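Local coordinates for protein UTP-glucose-1-phosphate uridylyltransferase 2 (Trypanosoma brucei, PDB 3GUE) that probably makes UDP-glucose and diphosphate from UTP and glucose 1-phosphate, and is captured here with UDP-glucose bound, at residues A[59-64]-A[366-371]; A[242-247]-A[354-359]. One frame throughout, in Å; residues are numbered along the deposited sequence.

Overall arrangement
Both contacts are built against the large mixed sheet of the nucleotidyltransferase domain, and their centres lie 15 Å apart. Contact 2, between strand 242-248 and the loop 354-359, is nested along the chain inside the loop closed by contact 1, which forms where edge strand 362-366 ends. The two meet directly: Val367 N probably donates a hydrogen bond to Val246 O at 2.7 Å, and Arg371 NH1 makes a salt bridge to Glu245 OE2 at 3.2 Å. Contact 2 comes nearer the bound UDP-glucose, about 6 Å away from the side chain of Met244; from the side chain of Val367 in contact 1 the ligand is about 11 Å away.

Contact 1 of 2, residues A[59-64]-A[366-371]; sequences PFLQGI and VVPRER
Phe60 and Val366 form a single parallel beta bridge at the edge of the mixed sheet of this GT-A-type nucleotidyltransferase, where strand 362-366 is outermost. Both backbone groups of Val366 take part: its N donates to Pro59 O at 2.8 Å (N-H...O 165°), and its O accepts from Leu61 N at 3.1 Å, a donor lying in the carbonyl plane. Phe60 is also the N-cap of helix 61-64, so the bridge falls right at the start of that short helix.

Leu61 points its side chain at the other segment. Its CB rests 3.7 Å from Val366 O, beside the bridge. With CG anti to the backbone N (chi1 -160°), the branch is carried on past that carbonyl to the chain beyond it. There the two methyls share the work: CD1 meets Val367 CG1 at 4.0 Å, while CD2 touches Pro368 CD at 3.7 Å and covers one face of the Arg371 guanidinium, with NH2 of Arg371 3.3 Å from CD2 of Leu61. The methyl lies toward the rim of that flat group, and leucine and arginine arrive from opposite directions. The polar edge of the guanidinium is engaged elsewhere, NH2 salt-bridged to Asp228 and NH1 to Glu245. Leu231 of helix 229-237 packs against both Leu61 and Arg371.

The side chains of the bridged pair itself run side by side, pointing the same way. Val366 CB stands 3.9 Å from the centroid of the Phe60 ring, only 2° off the ring normal, in a CH-pi contact over the centre of the face.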
# COMPACT_ATOMS: atom_id res chain seq x y z
N PRO A 59 21.53 -0.78 7.02
CA PRO A 59 22.30 0.19 6.26
C PRO A 59 21.42 1.35 5.85
O PRO A 59 20.25 1.16 5.56
CB PRO A 59 22.70 -0.57 4.98
CG PRO A 59 22.52 -2.00 5.31
CD PRO A 59 21.38 -2.04 6.28
N PHE A 60 22.00 2.54 5.85
CA PHE A 60 21.33 3.76 5.47
C PHE A 60 21.75 4.10 4.06
O PHE A 60 22.87 3.80 3.66
CB PHE A 60 21.72 4.89 6.46
CG PHE A 60 20.87 4.93 7.70
CD1 PHE A 60 20.01 6.01 7.94
CD2 PHE A 60 20.89 3.87 8.60
CE1 PHE A 60 19.20 6.03 9.08
CE2 PHE A 60 20.08 3.88 9.74
CZ PHE A 60 19.24 4.97 9.98
N LEU A 61 20.85 4.75 3.33
CA LEU A 61 21.07 5.14 1.93
C LEU A 61 22.29 6.05 1.69
O LEU A 61 23.03 5.86 0.70
CB LEU A 61 19.81 5.83 1.42
CG LEU A 61 19.52 5.96 -0.05
CD1 LEU A 61 19.09 4.65 -0.64
CD2 LEU A 61 18.40 6.98 -0.14
N GLN A 62 22.52 7.01 2.59
CA GLN A 62 23.67 7.92 2.50
C GLN A 62 24.99 7.17 2.50
O GLN A 62 25.88 7.45 1.69
CB GLN A 62 23.66 8.97 3.62
CG GLN A 62 24.37 10.28 3.23
CD GLN A 62 24.31 11.34 4.31
N GLY A 63 25.12 6.22 3.43
CA GLY A 63 26.24 5.29 3.43
C GLY A 63 26.41 4.66 2.06
O GLY A 63 27.38 4.95 1.37
N ILE A 64 25.43 3.85 1.64
CA ILE A 64 25.62 2.87 0.56
C ILE A 64 25.69 3.41 -0.87
O ILE A 64 26.14 2.69 -1.78
CB ILE A 64 24.55 1.74 0.63
CG1 ILE A 64 23.13 2.30 0.65
CG2 ILE A 64 24.81 0.83 1.85
CD1 ILE A 64 22.08 1.39 -0.01
N VAL A 366 17.54 1.70 4.93
CA VAL A 366 16.76 2.83 5.47
C VAL A 366 16.84 4.07 4.58
O VAL A 366 17.93 4.56 4.28
CB VAL A 366 17.12 3.20 6.95
CG1 VAL A 366 16.06 4.16 7.49
CG2 VAL A 366 17.19 1.96 7.81
N VAL A 367 15.68 4.58 4.16
CA VAL A 367 15.63 5.72 3.25
C VAL A 367 15.01 6.90 4.00
O VAL A 367 14.34 6.71 5.03
CB VAL A 367 14.91 5.41 1.87
CG1 VAL A 367 15.58 4.22 1.16
CG2 VAL A 367 13.37 5.19 2.03
N PRO A 368 15.31 8.14 3.55
CA PRO A 368 14.69 9.29 4.19
C PRO A 368 13.14 9.26 4.09
O PRO A 368 12.58 8.76 3.11
CB PRO A 368 15.26 10.48 3.43
CG PRO A 368 16.49 9.96 2.75
CD PRO A 368 16.21 8.54 2.45
N ARG A 369 12.47 9.79 5.11
CA ARG A 369 11.02 9.88 5.09
C ARG A 369 10.47 10.57 3.85
O ARG A 369 9.32 10.38 3.54
CB ARG A 369 10.50 10.60 6.36
CG ARG A 369 9.00 10.48 6.55
CD ARG A 369 8.66 9.46 7.61
NE ARG A 369 7.24 9.10 7.63
CZ ARG A 369 6.78 7.89 7.97
NH1 ARG A 369 7.63 6.92 8.27
NH2 ARG A 369 5.48 7.63 7.94
N GLU A 370 11.25 11.37 3.12
CA GLU A 370 10.63 12.08 2.00
C GLU A 370 10.25 11.15 0.83
O GLU A 370 9.57 11.57 -0.12
CB GLU A 370 11.41 13.35 1.59
CG GLU A 370 11.76 14.29 2.79
CD GLU A 370 10.57 15.03 3.40
OE1 GLU A 370 10.00 15.90 2.70
OE2 GLU A 370 10.21 14.77 4.59
N ARG A 371 10.62 9.88 0.93
CA ARG A 371 10.19 8.88 -0.06
C ARG A 371 8.93 8.09 0.28
O ARG A 371 8.58 7.13 -0.41
CB ARG A 371 11.33 7.88 -0.34
CG ARG A 371 12.57 8.54 -0.88
CD ARG A 371 13.52 7.54 -1.42
NE ARG A 371 14.73 8.23 -1.86
CZ ARG A 371 15.81 7.63 -2.35
NH1 ARG A 371 15.86 6.31 -2.48
NH2 ARG A 371 16.86 8.36 -2.70

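Contact 2 of 2, residues A[242-247]-A[354-359]; sequences FLMEVC and AAISLF
Phe242 lays one face of its ring against the short 3-10 turn around Ala355 and Ile356, and the contact is made without a hydrogen bond between the two segments. The CH-pi part comes first: Ile356 CA stands 3.8 Å from the centroid of the Phe242 ring, 21° off the normal, displaced toward the rim. The carbonyl carbon of Ala355 lies over the same face. The Phe242 ring gets there because its CG is anti to the backbone N (chi1 176°), which swings it out from the strand.

The second kind is aromatic. The rings of Phe242 and Phe359 have centroids 5.7 Å apart and planes inclined at 32°, an oblique pairing. Its closest approach is made by the stem of one side chain, with Phe242 CB 3.6 Å from Phe359 CD2. Leu313 and Met316 of helix 310-319 also pack on Phe359.

Phe242 belongs to strand 242-248, which lies in the mixed sheet of the GT-A-type fold between strand 300-309 and the edge strand 362-366. Segment 354-359 is part of the loop leading into that edge strand, so the contact packs the approach to one strand against its neighbour in the sheet.

Apolar side-chain contacts complete it. Ile356 CB presses to 3.3 Å from Phe242 CE2, a tight fit for two carbons, and Ala355 CB touches Phe242 CE1 at 4.0 Å. Two residues along the strand, Met244 CE comes within 4.3 Å of Ile356 CD1; the Met244 side chain also touches Asn302, which binds UDP-glucose.

Within the turn, Leu358 N donates to Ala355 O at 3.1 Å, and Phe359 N adds a weak bond to that same oxygen.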
# COMPACT_ATOMS: atom_id res chain seq x y z
N PHE A 242 16.37 -8.41 -4.86
CA PHE A 242 15.28 -7.72 -4.19
C PHE A 242 15.89 -6.73 -3.20
O PHE A 242 16.78 -7.08 -2.41
CB PHE A 242 14.43 -8.79 -3.51
CG PHE A 242 13.28 -8.26 -2.66
CD1 PHE A 242 11.97 -8.38 -3.10
CD2 PHE A 242 13.52 -7.75 -1.41
CE1 PHE A 242 10.90 -7.96 -2.29
CE2 PHE A 242 12.48 -7.27 -0.60
CZ PHE A 242 11.16 -7.39 -1.03
N LEU A 243 15.45 -5.48 -3.31
CA LEU A 243 15.77 -4.44 -2.37
C LEU A 243 14.48 -3.79 -1.87
O LEU A 243 13.68 -3.31 -2.66
CB LEU A 243 16.70 -3.41 -3.00
CG LEU A 243 17.37 -2.37 -2.08
CD1 LEU A 243 18.69 -1.93 -2.67
CD2 LEU A 243 16.49 -1.13 -1.75
N MET A 244 14.29 -3.79 -0.56
CA MET A 244 13.17 -3.08 0.10
C MET A 244 13.60 -1.76 0.74
O MET A 244 14.53 -1.74 1.54
CB MET A 244 12.61 -3.97 1.21
CG MET A 244 11.56 -3.28 2.07
SD MET A 244 11.01 -4.25 3.47
CE MET A 244 10.15 -5.60 2.65
N GLU A 245 12.93 -0.65 0.41
CA GLU A 245 13.18 0.61 1.11
C GLU A 245 12.35 0.59 2.40
O GLU A 245 11.18 0.22 2.35
CB GLU A 245 12.82 1.84 0.25
CG GLU A 245 13.46 1.94 -1.13
CD GLU A 245 13.26 3.32 -1.73
OE1 GLU A 245 12.39 4.07 -1.21
OE2 GLU A 245 13.99 3.69 -2.69
N VAL A 246 12.97 0.90 3.54
CA VAL A 246 12.27 1.08 4.82
C VAL A 246 12.53 2.48 5.39
O VAL A 246 13.53 3.13 5.05
CB VAL A 246 12.68 0.03 5.89
CG1 VAL A 246 12.33 -1.39 5.46
CG2 VAL A 246 14.19 0.15 6.25
N CYS A 247 11.64 2.95 6.28
CA CYS A 247 11.86 4.17 7.03
C CYS A 247 11.97 3.87 8.52
O CYS A 247 11.37 2.90 9.03
CB CYS A 247 10.71 5.17 6.77
SG CYS A 247 10.61 5.86 5.07
N ALA A 354 6.83 -9.78 1.21
CA ALA A 354 7.16 -11.08 1.81
C ALA A 354 8.17 -11.89 0.95
O ALA A 354 8.75 -12.88 1.41
CB ALA A 354 5.84 -11.88 2.11
N ALA A 355 8.37 -11.46 -0.30
CA ALA A 355 9.40 -12.05 -1.18
C ALA A 355 10.82 -11.70 -0.70
O ALA A 355 11.82 -12.12 -1.31
CB ALA A 355 9.21 -11.60 -2.64
N ILE A 356 10.92 -10.90 0.34
CA ILE A 356 12.25 -10.54 0.86
C ILE A 356 13.06 -11.76 1.33
O ILE A 356 14.27 -11.77 1.16
CB ILE A 356 12.20 -9.42 1.93
CG1 ILE A 356 13.62 -8.92 2.27
CG2 ILE A 356 11.38 -9.85 3.18
CD1 ILE A 356 13.63 -7.99 3.46
N SER A 357 12.41 -12.80 1.85
CA SER A 357 13.16 -14.04 2.18
C SER A 357 13.29 -15.05 1.02
O SER A 357 14.07 -16.00 1.10
CB SER A 357 12.57 -14.75 3.40
OG SER A 357 11.35 -15.39 3.11
N LEU A 358 12.51 -14.85 -0.03
CA LEU A 358 12.42 -15.84 -1.12
C LEU A 358 13.51 -15.69 -2.19
O LEU A 358 13.96 -16.67 -2.77
CB LEU A 358 11.04 -15.79 -1.75
CG LEU A 358 9.85 -16.04 -0.85
CD1 LEU A 358 8.60 -15.96 -1.67
CD2 LEU A 358 9.96 -17.40 -0.15
N PHE A 359 13.91 -14.44 -2.43
CA PHE A 359 15.01 -14.13 -3.35
C PHE A 359 16.35 -14.57 -2.75
O PHE A 359 16.55 -14.46 -1.52
CB PHE A 359 15.02 -12.63 -3.68
CG PHE A 359 14.02 -12.22 -4.75
CD1 PHE A 359 14.37 -12.26 -6.11
CD2 PHE A 359 12.73 -11.80 -4.40
CE1 PHE A 359 13.46 -11.88 -7.09
CE2 PHE A 359 11.81 -11.41 -5.38
CZ PHE A 359 12.17 -11.43 -6.73